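PDB 2OZJ: cupin 2, conserved barrel from Desulfitobacterium hafniense, which is of unknown function but adopts the small beta-barrel fold of the cupin superfamily and assembles as a dimer. Local coordinates for residues A[16-24]-A[99-107]; A[61-69]-A[79-87]. One frame throughout, in Å; residues are numbered along the deposited sequence.

Contact 1 (A[16-24]-A[99-107]); sequences LASLIEARE and KGRFKMLQI
Lys103 reaches from strand 102-107 to the loop 16-24, which packs across the outer surface of the cupin barrel. Its CG lies beside the backbone N (chi1 -62°) and the rest of the chain is fully extended, which carries NZ up to two backbone carbonyls. The bond from Lys103 NZ to Ala17 O, at the short 3-10 turn 16-19, is 2.9 Å long and comes from above the carbonyl plane; a weak one goes to Ile20 O. Gln66 OE1 takes a third bond from this buried ammonium group, so three neutral oxygens hold it. Ile20 CG2 lies 3.9 Å from Lys103 CD, the two side chains running past each other in opposite directions, and Ala22 CB sits 3.8 Å from Lys103 CE. Further along, Leu16 CD2 meets Leu105 CD2 at 4.3 Å, while Leu16 also packs on Val85 of the second subunit. At the exposed end Arg101, bent at chi2 and chi3, folds its guanidinium over the backbone of Arg23. The Glu24 side chain crosses that of Arg101 at about a right angle, yet the carboxylate and guanidinium planes are only 31° apart, and a weak salt bridge puts Glu24 OE1 at the guanidinium edge, 3.4 Å from Arg101 NH1.

Contact 2 (A[61-69]-A[79-87]); sequences LYLILQGEA and DLVPEDVLM
Tyr62 and Leu86 form the hydrogen-bonded pair at the centre of an antiparallel ladder in the cupin barrel, with Tyr62 N 2.9 Å from Leu86 O in an almost straight bond. Ile64 N continues the ladder to Asp84 O, and Ile64 O takes Glu83 N at 2.8 Å. Beyond the corner at Gln66 and Gly67, Ala69 and Leu80 pair in a second ladder, its register shifted by one. Ile64 bridges the two: with CG1 beside the backbone N (chi1 -51°), that branch crosses Leu80 at about a right angle, 3.7 Å from Leu80 CB, while CG2 lies over Pro82 CA. Cutting Ile64 back to alanine removes both branches and is likely to open a gap beside Leu80 CB and strip Pro82 CA of its neighbour. Leu63 CD1 meets Val85 CB at 4.3 Å on the other face from Tyr62. Outward from this shell, the type II turn from Val81 to Asp84 is closed by Asp84 N to Val81 O and braced by Asp84 OD2, which accepts Val81 N at 2.8 Å from above the carboxylate plane. Asp84 and Val85 also pair with a strand of the second subunit, and Tyr62 OH bonds to His94. A water donates both to Leu80 O and, at 2.7 Å, to Glu68 OE1.

Contacts 1 and 2 lie with their centres about 10 Å apart and share one sheet, because strand 102-109 runs antiparallel beside strand 60-65. Probable backbone hydrogen bonds join them at Ile107 O to Leu61 N and at Lys103 O to Leu65 N, both 2.8 Å. Between these, Met104 CB packs 3.4 Å from Leu63 O. Leu65 and Gln66 both face Lys103 in a classic beta bulge, close to the corner at Gln66 and Gly67, and there Phe102 CB packs 3.2 Å from Gln66 O. Both contacts also reach the second subunit, contact 2 by the reciprocal of the Leu16 packing, since its Val85 meets that chain's Leu16.

Contact 1 (A[16-24]-A[99-107])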
loop_
_atom_site.group_PDB
_atom_site.type_symbol
_atom_site.label_atom_id
_atom_site.label_comp_id
_atom_site.label_asym_id
_atom_site.label_seq_id
_atom_site.Cartn_x
_atom_site.Cartn_y
_atom_site.Cartn_z
ATOM N N LEU A 16 -0.978 -2.533 -9.320
ATOM C CA LEU A 16 -0.858 -1.181 -8.953
ATOM C C LEU A 16 0.130 -0.421 -9.872
ATOM O O LEU A 16 -0.130 0.695 -10.340
ATOM C CB LEU A 16 -0.433 -1.176 -7.479
ATOM C CG LEU A 16 -0.621 0.065 -6.683
ATOM C CD1 LEU A 16 -2.024 0.644 -6.710
ATOM C CD2 LEU A 16 -0.167 -0.343 -5.226
ATOM N N ALA A 17 1.211 -1.109 -10.259
ATOM C CA ALA A 17 2.200 -0.536 -11.174
ATOM C C ALA A 17 1.590 -0.175 -12.527
ATOM O O ALA A 17 2.058 0.722 -13.223
ATOM C CB ALA A 17 3.340 -1.513 -11.393
ATOM N N SER A 18 0.551 -0.892 -12.935
ATOM C CA SER A 18 -0.064 -0.652 -14.237
ATOM C C SER A 18 -0.908 0.642 -14.273
ATOM O O SER A 18 -1.332 1.049 -15.349
ATOM C CB SER A 18 -0.872 -1.888 -14.697
ATOM O OG SER A 18 -2.103 -1.929 -14.044
ATOM N N LEU A 19 -1.165 1.276 -13.130
ATOM C CA LEU A 19 -2.030 2.441 -13.063
ATOM C C LEU A 19 -1.269 3.752 -13.383
ATOM O O LEU A 19 -1.893 4.773 -13.565
ATOM C CB LEU A 19 -2.710 2.564 -11.715
ATOM C CG LEU A 19 -3.638 1.404 -11.303
ATOM C CD1 LEU A 19 -4.156 1.728 -9.918
ATOM C CD2 LEU A 19 -4.764 1.185 -12.282
ATOM N N ILE A 20 0.056 3.685 -13.478
ATOM C CA ILE A 20 0.883 4.862 -13.791
ATOM C C ILE A 20 2.009 4.466 -14.758
ATOM O O ILE A 20 2.633 3.417 -14.601
ATOM C CB ILE A 20 1.414 5.553 -12.498
ATOM C CG1 ILE A 20 1.896 6.981 -12.761
ATOM C CG2 ILE A 20 2.530 4.762 -11.802
ATOM C CD1 ILE A 20 2.064 7.772 -11.473
ATOM N N GLU A 21 2.271 5.294 -15.758
ATOM C CA GLU A 21 3.440 5.077 -16.613
ATOM C C GLU A 21 4.720 5.568 -15.948
ATOM O O GLU A 21 4.664 6.252 -14.938
ATOM C CB GLU A 21 3.251 5.770 -17.958
ATOM C CG GLU A 21 2.062 5.182 -18.704
ATOM C CD GLU A 21 1.459 6.148 -19.715
ATOM O OE1 GLU A 21 0.864 7.169 -19.308
ATOM O OE2 GLU A 21 1.579 5.879 -20.914
ATOM N N ALA A 22 5.867 5.175 -16.496
ATOM C CA ALA A 22 7.116 5.725 -16.074
ATOM C C ALA A 22 7.735 6.394 -17.326
ATOM O O ALA A 22 7.511 6.001 -18.490
ATOM C CB ALA A 22 8.000 4.639 -15.357
ATOM N N ARG A 23 8.382 7.521 -17.098
ATOM C CA ARG A 23 8.951 8.284 -18.191
ATOM C C ARG A 23 10.362 8.659 -17.771
ATOM O O ARG A 23 10.658 8.814 -16.589
ATOM C CB ARG A 23 8.124 9.540 -18.472
ATOM C CG ARG A 23 6.713 9.295 -19.035
ATOM C CD ARG A 23 6.730 9.303 -20.552
ATOM N NE ARG A 23 5.400 9.164 -21.141
ATOM C CZ ARG A 23 4.725 8.016 -21.252
ATOM N NH1 ARG A 23 5.234 6.858 -20.823
ATOM N NH2 ARG A 23 3.518 8.028 -21.802
ATOM N N GLU A 24 11.240 8.816 -18.750
ATOM C CA GLU A 24 12.625 9.186 -18.493
ATOM C C GLU A 24 12.733 10.628 -17.989
ATOM O O GLU A 24 13.517 10.943 -17.097
ATOM C CB GLU A 24 13.422 9.074 -19.809
ATOM C CG GLU A 24 14.915 9.079 -19.630
ATOM C CD GLU A 24 15.434 7.897 -18.808
ATOM O OE1 GLU A 24 14.759 6.846 -18.711
ATOM O OE2 GLU A 24 16.534 8.036 -18.247
ATOM N N LYS A 99 17.060 5.024 -9.495
ATOM C CA LYS A 99 18.223 4.436 -10.146
ATOM C C LYS A 99 17.641 4.014 -11.475
ATOM O O LYS A 99 17.189 2.892 -11.638
ATOM C CB LYS A 99 18.753 3.246 -9.356
ATOM C CG LYS A 99 19.540 3.641 -8.113
ATOM C CD LYS A 99 19.898 2.439 -7.213
ATOM C CE LYS A 99 20.715 1.393 -7.919
ATOM N NZ LYS A 99 21.234 0.382 -6.941
ATOM N N GLY A 100 17.583 4.954 -12.403
ATOM C CA GLY A 100 16.755 4.807 -13.589
ATOM C C GLY A 100 15.304 5.127 -13.271
ATOM O O GLY A 100 14.994 5.829 -12.300
ATOM N N ARG A 101 14.417 4.628 -14.120
ATOM C CA ARG A 101 12.987 4.821 -13.952
ATOM C C ARG A 101 12.449 3.980 -12.786
ATOM O O ARG A 101 12.928 2.885 -12.523
ATOM C CB ARG A 101 12.240 4.425 -15.224
ATOM C CG ARG A 101 12.506 5.332 -16.412
ATOM C CD ARG A 101 12.645 4.533 -17.702
ATOM N NE ARG A 101 11.372 4.391 -18.402
ATOM C CZ ARG A 101 11.063 4.985 -19.560
ATOM N NH1 ARG A 101 11.926 5.784 -20.202
ATOM N NH2 ARG A 101 9.868 4.764 -20.095
ATOM N N PHE A 102 11.489 4.514 -12.055
ATOM C CA PHE A 102 10.793 3.723 -11.038
ATOM C C PHE A 102 9.386 4.261 -10.776
ATOM O O PHE A 102 9.035 5.373 -11.163
ATOM C CB PHE A 102 11.614 3.589 -9.720
ATOM C CG PHE A 102 11.541 4.778 -8.834
ATOM C CD1 PHE A 102 12.105 5.980 -9.223
ATOM C CD2 PHE A 102 10.878 4.702 -7.612
ATOM C CE1 PHE A 102 12.023 7.094 -8.420
ATOM C CE2 PHE A 102 10.796 5.811 -6.816
ATOM C CZ PHE A 102 11.354 7.005 -7.210
ATOM N N LYS A 103 8.595 3.416 -10.120
ATOM C CA LYS A 103 7.275 3.731 -9.712
ATOM C C LYS A 103 7.148 3.401 -8.235
ATOM O O LYS A 103 7.674 2.379 -7.769
ATOM C CB LYS A 103 6.271 2.887 -10.473
ATOM C CG LYS A 103 6.254 3.085 -11.971
ATOM C CD LYS A 103 5.288 2.092 -12.615
ATOM C CE LYS A 103 5.351 2.146 -14.145
ATOM N NZ LYS A 103 4.432 1.143 -14.766
HETATM N N MSE A 104 6.484 4.261 -7.477
HETATM C CA MSE A 104 6.245 3.984 -6.062
HETATM C C MSE A 104 4.875 4.420 -5.576
HETATM O O MSE A 104 4.246 5.315 -6.138
HETATM C CB MSE A 104 7.308 4.671 -5.206
HETATM C CG MSE A 104 7.178 6.153 -5.201
HETATM SE SE MSE A 104 8.372 7.024 -3.980
HETATM C CE MSE A 104 8.115 8.776 -4.720
ATOM N N LEU A 105 4.447 3.794 -4.482
ATOM C CA LEU A 105 3.307 4.228 -3.681
ATOM C C LEU A 105 3.838 4.927 -2.445
ATOM O O LEU A 105 4.751 4.432 -1.805
ATOM C CB LEU A 105 2.479 3.010 -3.259
ATOM C CG LEU A 105 1.324 3.216 -2.273
ATOM C CD1 LEU A 105 0.175 3.928 -2.921
ATOM C CD2 LEU A 105 0.908 1.863 -1.722
ATOM N N GLN A 106 3.238 6.066 -2.109
ATOM C CA GLN A 106 3.569 6.788 -0.888
ATOM C C GLN A 106 2.302 6.903 -0.049
ATOM O O GLN A 106 1.230 7.227 -0.571
ATOM C CB GLN A 106 4.071 8.187 -1.231
ATOM C CG GLN A 106 4.278 9.103 -0.031
ATOM C CD GLN A 106 4.982 10.418 -0.393
ATOM O OE1 GLN A 106 5.569 10.547 -1.461
ATOM N NE2 GLN A 106 4.915 11.386 0.511
ATOM N N ILE A 107 2.426 6.622 1.239
ATOM C CA ILE A 107 1.350 6.863 2.197
ATOM C C ILE A 107 1.901 7.744 3.275
ATOM O O ILE A 107 2.860 7.374 3.912
ATOM C CB ILE A 107 0.810 5.547 2.811
ATOM C CG1 ILE A 107 0.230 4.658 1.722
ATOM C CG2 ILE A 107 -0.262 5.866 3.933
ATOM C CD1 ILE A 107 0.041 3.213 2.202
#

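Contact 2 (A[61-69]-A[79-87])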
loop_
_atom_site.group_PDB
_atom_site.type_symbol
_atom_site.label_atom_id
_atom_site.label_comp_id
_atom_site.label_asym_id
_atom_site.label_seq_id
_atom_site.Cartn_x
_atom_site.Cartn_y
_atom_site.Cartn_z
ATOM N N LEU A 61 5.152 5.879 4.613
ATOM C CA LEU A 61 5.685 4.631 4.067
ATOM C C LEU A 61 5.797 4.733 2.559
ATOM O O LEU A 61 4.875 5.176 1.867
ATOM C CB LEU A 61 4.860 3.409 4.455
ATOM C CG LEU A 61 3.587 2.944 3.732
ATOM C CD1 LEU A 61 3.876 2.403 2.310
ATOM C CD2 LEU A 61 2.874 1.864 4.534
ATOM N N TYR A 62 6.937 4.286 2.079
ATOM C CA TYR A 62 7.253 4.174 0.639
ATOM C C TYR A 62 7.260 2.677 0.257
ATOM O O TYR A 62 7.871 1.840 0.940
ATOM C CB TYR A 62 8.620 4.750 0.331
ATOM C CG TYR A 62 8.720 6.211 0.543
ATOM C CD1 TYR A 62 8.115 7.072 -0.334
ATOM C CD2 TYR A 62 9.416 6.747 1.613
ATOM C CE1 TYR A 62 8.191 8.435 -0.158
ATOM C CE2 TYR A 62 9.493 8.136 1.797
ATOM C CZ TYR A 62 8.879 8.956 0.904
ATOM O OH TYR A 62 8.936 10.324 1.048
ATOM N N LEU A 63 6.606 2.361 -0.849
ATOM C CA LEU A 63 6.571 1.013 -1.411
ATOM C C LEU A 63 6.977 1.083 -2.869
ATOM O O LEU A 63 6.328 1.775 -3.661
ATOM C CB LEU A 63 5.204 0.361 -1.289
ATOM C CG LEU A 63 5.006 -1.006 -1.971
ATOM C CD1 LEU A 63 5.731 -2.211 -1.300
ATOM C CD2 LEU A 63 3.472 -1.279 -1.972
ATOM N N ILE A 64 8.080 0.405 -3.210
ATOM C CA ILE A 64 8.566 0.431 -4.580
ATOM C C ILE A 64 7.774 -0.574 -5.414
ATOM O O ILE A 64 7.690 -1.739 -5.059
ATOM C CB ILE A 64 10.065 0.143 -4.679
ATOM C CG1 ILE A 64 10.834 1.038 -3.730
ATOM C CG2 ILE A 64 10.563 0.369 -6.134
ATOM C CD1 ILE A 64 10.623 2.489 -3.953
ATOM N N LEU A 65 7.168 -0.108 -6.497
ATOM C CA LEU A 65 6.324 -0.945 -7.326
ATOM C C LEU A 65 7.105 -1.540 -8.500
ATOM O O LEU A 65 6.855 -2.668 -8.926
ATOM C CB LEU A 65 5.143 -0.141 -7.858
ATOM C CG LEU A 65 4.255 0.499 -6.796
ATOM C CD1 LEU A 65 3.195 1.348 -7.471
ATOM C CD2 LEU A 65 3.637 -0.542 -5.854
ATOM N N GLN A 66 8.054 -0.779 -9.029
ATOM C CA GLN A 66 8.762 -1.145 -10.231
ATOM C C GLN A 66 10.008 -0.285 -10.263
ATOM O O GLN A 66 9.991 0.853 -9.826
ATOM C CB GLN A 66 7.854 -0.839 -11.412
ATOM C CG GLN A 66 8.239 -1.412 -12.739
ATOM C CD GLN A 66 7.319 -0.887 -13.846
ATOM O OE1 GLN A 66 6.117 -1.181 -13.875
ATOM N NE2 GLN A 66 7.885 -0.089 -14.755
ATOM N N GLY A 67 11.101 -0.822 -10.770
ATOM C CA GLY A 67 12.355 -0.079 -10.826
ATOM C C GLY A 67 13.070 -0.039 -9.495
ATOM O O GLY A 67 12.658 -0.672 -8.519
ATOM N N GLU A 68 14.170 0.688 -9.472
ATOM C CA GLU A 68 14.998 0.827 -8.292
ATOM C C GLU A 68 15.098 2.284 -7.907
ATOM O O GLU A 68 14.968 3.173 -8.764
ATOM C CB GLU A 68 16.384 0.272 -8.573
ATOM C CG GLU A 68 16.364 -1.201 -8.799
ATOM C CD GLU A 68 17.728 -1.743 -9.039
ATOM O OE1 GLU A 68 18.508 -1.876 -8.069
ATOM O OE2 GLU A 68 18.006 -2.029 -10.213
ATOM N N ALA A 69 15.343 2.510 -6.622
ATOM C CA ALA A 69 15.424 3.844 -6.047
ATOM C C ALA A 69 16.468 3.861 -4.931
ATOM O O ALA A 69 16.973 2.816 -4.511
ATOM C CB ALA A 69 14.055 4.271 -5.501
ATOM N N ASP A 79 19.327 1.770 -0.556
ATOM C CA ASP A 79 18.885 1.279 -1.853
ATOM C C ASP A 79 17.596 0.462 -1.716
ATOM O O ASP A 79 17.433 -0.328 -0.774
ATOM C CB ASP A 79 19.962 0.389 -2.496
ATOM C CG ASP A 79 21.224 1.150 -2.849
ATOM O OD1 ASP A 79 21.127 2.291 -3.348
ATOM O OD2 ASP A 79 22.306 0.579 -2.627
ATOM N N LEU A 80 16.723 0.626 -2.701
ATOM C CA LEU A 80 15.442 -0.062 -2.738
ATOM C C LEU A 80 15.207 -0.730 -4.090
ATOM O O LEU A 80 15.629 -0.217 -5.152
ATOM C CB LEU A 80 14.290 0.893 -2.414
ATOM C CG LEU A 80 14.258 1.503 -0.996
ATOM C CD1 LEU A 80 14.808 2.929 -1.062
ATOM C CD2 LEU A 80 12.860 1.506 -0.374
ATOM N N VAL A 81 14.560 -1.892 -4.047
ATOM C CA VAL A 81 14.246 -2.668 -5.248
ATOM C C VAL A 81 12.759 -2.958 -5.204
ATOM O O VAL A 81 12.130 -2.767 -4.168
ATOM C CB VAL A 81 15.100 -3.964 -5.319
ATOM C CG1 VAL A 81 16.579 -3.618 -5.274
ATOM C CG2 VAL A 81 14.724 -4.940 -4.210
ATOM N N PRO A 82 12.175 -3.402 -6.322
ATOM C CA PRO A 82 10.723 -3.624 -6.335
ATOM C C PRO A 82 10.224 -4.501 -5.194
ATOM O O PRO A 82 10.875 -5.497 -4.831
ATOM C CB PRO A 82 10.491 -4.286 -7.697
ATOM C CG PRO A 82 11.571 -3.768 -8.531
ATOM C CD PRO A 82 12.778 -3.717 -7.631
ATOM N N GLU A 83 9.077 -4.115 -4.645
ATOM C CA GLU A 83 8.446 -4.717 -3.484
ATOM C C GLU A 83 8.964 -4.224 -2.136
ATOM O O GLU A 83 8.279 -4.410 -1.139
ATOM C CB GLU A 83 8.432 -6.258 -3.500
ATOM C CG GLU A 83 7.757 -6.877 -4.713
ATOM C CD GLU A 83 7.814 -8.397 -4.679
ATOM O OE1 GLU A 83 7.942 -8.968 -3.571
ATOM O OE2 GLU A 83 7.736 -9.030 -5.752
ATOM N N ASP A 84 10.132 -3.593 -2.073
ATOM C CA ASP A 84 10.596 -3.046 -0.798
ATOM C C ASP A 84 9.658 -1.981 -0.250
ATOM O O ASP A 84 9.126 -1.165 -1.012
ATOM C CB ASP A 84 11.982 -2.413 -0.938
ATOM C CG ASP A 84 13.134 -3.431 -0.992
ATOM O OD1 ASP A 84 13.039 -4.639 -0.595
ATOM O OD2 ASP A 84 14.208 -2.955 -1.429
ATOM N N VAL A 85 9.509 -2.012 1.077
ATOM C CA VAL A 85 8.856 -1.000 1.857
ATOM C C VAL A 85 9.868 -0.426 2.837
ATOM O O VAL A 85 10.778 -1.133 3.366
ATOM C CB VAL A 85 7.578 -1.560 2.561
ATOM C CG1 VAL A 85 7.952 -2.512 3.724
ATOM C CG2 VAL A 85 6.726 -0.460 3.019
ATOM N N LEU A 86 9.766 0.877 3.038
ATOM C CA LEU A 86 10.523 1.572 4.072
ATOM C C LEU A 86 9.640 2.637 4.686
ATOM O O LEU A 86 8.947 3.347 3.958
ATOM C CB LEU A 86 11.787 2.232 3.495
ATOM C CG LEU A 86 12.858 2.627 4.533
ATOM C CD1 LEU A 86 13.552 1.436 5.225
ATOM C CD2 LEU A 86 13.922 3.488 3.877
HETATM N N MSE A 87 9.649 2.731 6.013
HETATM C CA MSE A 87 8.926 3.762 6.732
HETATM C C MSE A 87 9.902 4.842 7.156
HETATM O O MSE A 87 10.956 4.553 7.721
HETATM C CB MSE A 87 8.236 3.180 7.962
HETATM C CG MSE A 87 7.143 4.106 8.535
HETATM SE SE MSE A 87 7.788 5.410 9.755
HETATM C CE MSE A 87 7.494 4.547 11.448
HETATM O O HOH W 1 18.571 -0.575 -5.733
#